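Local coordinates for cryptochrome DASH (Arabidopsis thaliana, PDB 2J4D), which repairs cyclobutane pyrimidine dimers in single-stranded DNA, carries FAD and a folate light antenna, and may also act as a photoreceptor, at residues S175-K180 with W321-L326. Numbering follows the deposited sequence.
With FAD (flavin-adenine dinucleotide), chain C.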
loop_
_atom_site.group_PDB
_atom_site.type_symbol
_atom_site.label_atom_id
_atom_site.label_comp_id
_atom_site.label_asym_id
_atom_site.label_seq_id
_atom_site.Cartn_x
_atom_site.Cartn_y
_atom_site.Cartn_z
ATOM N N SER A 175 2.025 6.902 9.190
ATOM C CA SER A 175 1.417 5.730 8.563
ATOM C C SER A 175 0.285 4.983 9.280
ATOM O O SER A 175 -0.614 4.496 8.610
ATOM C CB SER A 175 2.507 4.714 8.162
ATOM O OG SER A 175 3.086 4.053 9.282
ATOM N N THR A 176 0.296 4.893 10.609
ATOM C CA THR A 176 -0.766 4.137 11.301
ATOM C C THR A 176 -1.958 4.943 11.815
ATOM O O THR A 176 -1.846 6.142 12.042
ATOM C CB THR A 176 -0.183 3.346 12.477
ATOM O OG1 THR A 176 0.450 4.251 13.388
ATOM C CG2 THR A 176 0.833 2.321 11.978
ATOM N N MET A 177 -3.101 4.276 12.006
ATOM C CA MET A 177 -4.296 4.966 12.486
ATOM C C MET A 177 -4.124 5.248 13.966
ATOM O O MET A 177 -4.448 6.333 14.435
ATOM C CB MET A 177 -5.558 4.138 12.252
ATOM C CG MET A 177 -6.840 4.943 12.457
ATOM S SD MET A 177 -8.252 4.167 11.662
ATOM C CE MET A 177 -8.416 2.664 12.648
ATOM N N TYR A 178 -3.635 4.252 14.696
ATOM C CA TYR A 178 -3.331 4.420 16.104
ATOM C C TYR A 178 -1.828 4.696 16.134
ATOM O O TYR A 178 -1.046 3.955 15.543
ATOM C CB TYR A 178 -3.641 3.149 16.901
ATOM C CG TYR A 178 -5.111 2.955 17.151
ATOM C CD1 TYR A 178 -5.887 2.171 16.301
ATOM C CD2 TYR A 178 -5.741 3.589 18.225
ATOM C CE1 TYR A 178 -7.257 2.022 16.512
ATOM C CE2 TYR A 178 -7.115 3.446 18.445
ATOM C CZ TYR A 178 -7.862 2.662 17.583
ATOM O OH TYR A 178 -9.213 2.517 17.793
ATOM N N HIS A 179 -1.429 5.757 16.822
ATOM C CA HIS A 179 -0.020 6.134 16.905
ATOM C C HIS A 179 0.788 5.191 17.792
ATOM O O HIS A 179 0.325 4.774 18.851
ATOM C CB HIS A 179 0.091 7.574 17.428
ATOM C CG HIS A 179 1.419 8.215 17.168
ATOM N ND1 HIS A 179 2.574 7.824 17.807
ATOM C CD2 HIS A 179 1.771 9.226 16.339
ATOM C CE1 HIS A 179 3.583 8.567 17.386
ATOM N NE2 HIS A 179 3.122 9.427 16.495
ATOM N N LYS A 180 2.006 4.866 17.367
ATOM C CA LYS A 180 2.857 3.960 18.133
ATOM C C LYS A 180 3.063 4.420 19.585
ATOM O O LYS A 180 3.046 3.603 20.508
ATOM C CB LYS A 180 4.218 3.813 17.441
ATOM C CG LYS A 180 5.113 2.724 18.037
ATOM C CD LYS A 180 6.345 2.485 17.159
ATOM C CE LYS A 180 7.556 3.262 17.637
ATOM N NZ LYS A 180 8.133 2.671 18.881
ATOM N N TRP A 321 -16.774 -1.303 10.249
ATOM C CA TRP A 321 -15.896 -2.311 9.687
ATOM C C TRP A 321 -14.733 -1.774 8.872
ATOM O O TRP A 321 -13.681 -2.397 8.826
ATOM C CB TRP A 321 -16.685 -3.332 8.861
ATOM C CG TRP A 321 -16.117 -4.712 9.022
ATOM C CD1 TRP A 321 -15.368 -5.405 8.117
ATOM C CD2 TRP A 321 -16.197 -5.536 10.191
ATOM N NE1 TRP A 321 -14.976 -6.609 8.648
ATOM C CE2 TRP A 321 -15.472 -6.716 9.921
ATOM C CE3 TRP A 321 -16.812 -5.391 11.445
ATOM C CZ2 TRP A 321 -15.341 -7.749 10.856
ATOM C CZ3 TRP A 321 -16.679 -6.419 12.380
ATOM C CH2 TRP A 321 -15.949 -7.582 12.077
ATOM N N VAL A 322 -14.898 -0.626 8.233
ATOM C CA VAL A 322 -13.781 -0.096 7.469
ATOM C C VAL A 322 -12.655 0.210 8.463
ATOM O O VAL A 322 -11.480 0.055 8.145
ATOM C CB VAL A 322 -14.173 1.176 6.682
ATOM C CG1 VAL A 322 -14.607 2.279 7.633
ATOM C CG2 VAL A 322 -12.995 1.646 5.844
ATOM N N LEU A 323 -13.019 0.611 9.678
ATOM C CA LEU A 323 -12.017 0.913 10.699
ATOM C C LEU A 323 -11.402 -0.377 11.214
ATOM O O LEU A 323 -10.211 -0.439 11.499
ATOM C CB LEU A 323 -12.647 1.697 11.849
ATOM C CG LEU A 323 -13.279 3.018 11.417
ATOM C CD1 LEU A 323 -13.772 3.766 12.642
ATOM C CD2 LEU A 323 -12.255 3.858 10.653
ATOM N N PHE A 324 -12.228 -1.408 11.339
ATOM C CA PHE A 324 -11.768 -2.724 11.777
ATOM C C PHE A 324 -10.643 -3.174 10.823
ATOM O O PHE A 324 -9.594 -3.671 11.252
ATOM C CB PHE A 324 -12.951 -3.708 11.702
ATOM C CG PHE A 324 -12.619 -5.121 12.093
ATOM C CD1 PHE A 324 -12.716 -5.537 13.415
ATOM C CD2 PHE A 324 -12.235 -6.049 11.128
ATOM C CE1 PHE A 324 -12.436 -6.860 13.771
ATOM C CE2 PHE A 324 -11.951 -7.372 11.475
ATOM C CZ PHE A 324 -12.053 -7.777 12.796
ATOM N N GLU A 325 -10.859 -2.997 9.524
ATOM C CA GLU A 325 -9.851 -3.418 8.554
ATOM C C GLU A 325 -8.583 -2.552 8.605
ATOM O O GLU A 325 -7.469 -3.056 8.410
ATOM C CB GLU A 325 -10.445 -3.423 7.144
ATOM C CG GLU A 325 -11.596 -4.422 6.938
ATOM C CD GLU A 325 -11.232 -5.874 7.258
ATOM O OE1 GLU A 325 -10.045 -6.249 7.153
ATOM O OE2 GLU A 325 -12.146 -6.653 7.602
ATOM N N LEU A 326 -8.742 -1.258 8.874
ATOM C CA LEU A 326 -7.584 -0.376 8.968
ATOM C C LEU A 326 -6.755 -0.755 10.188
ATOM O O LEU A 326 -5.543 -0.529 10.213
ATOM C CB LEU A 326 -8.014 1.093 9.062
ATOM C CG LEU A 326 -8.460 1.718 7.738
ATOM C CD1 LEU A 326 -9.009 3.124 7.974
ATOM C CD2 LEU A 326 -7.262 1.745 6.775
HETATM P PA FAD C . -10.881 -3.042 2.169
HETATM O O1A FAD C . -11.631 -1.898 1.613
HETATM O O2A FAD C . -11.595 -4.293 2.520
HETATM O O5B FAD C . -10.073 -2.582 3.482
HETATM C C5B FAD C . -9.793 -1.185 3.722
HETATM C C4B FAD C . -8.308 -1.049 4.076
HETATM O O4B FAD C . -8.043 -1.848 5.228
HETATM C C3B FAD C . -7.341 -1.544 3.006
HETATM O O3B FAD C . -7.144 -0.600 1.967
HETATM C C2B FAD C . -6.127 -1.842 3.831
HETATM O O2B FAD C . -5.259 -0.749 4.034
HETATM C C1B FAD C . -6.722 -2.407 5.133
HETATM N N9A FAD C . -6.831 -3.880 5.191
HETATM C C8A FAD C . -7.937 -4.659 4.912
HETATM N N7A FAD C . -7.701 -5.954 5.071
HETATM C C5A FAD C . -6.387 -6.025 5.476
HETATM C C6A FAD C . -5.551 -7.121 5.796
HETATM N N6A FAD C . -5.937 -8.390 5.781
HETATM N N1A FAD C . -4.246 -6.838 6.165
HETATM C C2A FAD C . -3.803 -5.538 6.195
HETATM N N3A FAD C . -4.550 -4.446 5.901
HETATM C C4A FAD C . -5.827 -4.742 5.536
HETATM N N1 FAD C . -2.702 -5.257 1.777
HETATM C C2 FAD C . -1.836 -4.223 1.491
HETATM O O2 FAD C . -2.123 -3.070 1.759
HETATM N N3 FAD C . -0.611 -4.530 0.879
HETATM C C4 FAD C . -0.212 -5.821 0.538
HETATM O O4 FAD C . 0.887 -6.028 -0.008
HETATM C C4X FAD C . -1.107 -6.878 0.834
HETATM N N5 FAD C . -0.790 -8.209 0.523
HETATM C C5X FAD C . -1.626 -9.255 0.921
HETATM C C6 FAD C . -1.248 -10.589 0.719
HETATM C C7 FAD C . -2.069 -11.672 1.108
HETATM C C7M FAD C . -1.601 -13.087 0.863
HETATM C C8 FAD C . -3.336 -11.381 1.731
HETATM C C8M FAD C . -4.287 -12.479 2.182
HETATM C C9 FAD C . -3.726 -10.044 1.942
HETATM C C9A FAD C . -2.890 -8.958 1.546
HETATM N N10 FAD C . -3.260 -7.595 1.744
HETATM C C10 FAD C . -2.349 -6.555 1.455
HETATM C "C1'" FAD C . -4.432 -7.255 2.616
HETATM C "C2'" FAD C . -5.789 -7.058 1.911
HETATM O "O2'" FAD C . -6.056 -8.166 1.068
HETATM C "C3'" FAD C . -5.764 -5.775 1.083
HETATM O "O3'" FAD C . -5.423 -4.645 1.910
HETATM C "C4'" FAD C . -7.102 -5.417 0.413
HETATM O "O4'" FAD C . -7.488 -6.442 -0.506
HETATM C "C5'" FAD C . -6.948 -4.093 -0.323
HETATM O "O5'" FAD C . -8.188 -3.727 -0.934
HETATM P P FAD C . -9.268 -2.761 -0.310
HETATM O O1P FAD C . -8.577 -1.474 -0.130
HETATM O O2P FAD C . -10.450 -2.715 -1.214
HETATM O O3P FAD C . -9.803 -3.423 1.030
#
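Met177 reaches from the loop after strand 168-172 to Leu323 and Leu326 of helix 317-339, a buried apolar contact joining the Rossmann-like alpha/beta domain of the photolyase/cryptochrome fold to its helical FAD-binding domain. Its CG stands anti to the backbone N (chi1 -167°), which extends the chain toward the helix, and the bend at chi3 (67°) turns the methyl inward to the helix backbone, where Met177 CE lies 3.8 Å from Leu323 O. The sulfur packs on two leucines, with Met177 SD 3.9 Å from Leu326 CD1 and 4.1 Å from Leu323 CD2. Met177 CE also lies 3.9 Å from Leu326 CB, and the Met177 and Leu326 side chains cross at about a right angle. Ile327, Pro299 and Ile207 also touch the methionine. With the thioether gone, as in an alanine here, a gap is likely to open beside both leucines, leaving the Leu326 side chain less firmly held.

Polar bonds hold the loop beside the methionine. Asp330, one turn further along the helix, takes a hydrogen bond from Met177 N on OD1 and one from Tyr178 N on OD2, while Thr176 OG1 donates to Tyr178 O at 2.6 Å, from above the carbonyl plane.

The cofactor lies beyond the helix. Leu326 CD2 comes within 4.0 Å of the ribose atom O4B of FAD, and Glu325 OE1 sits 3.1 Å from adenine N7A.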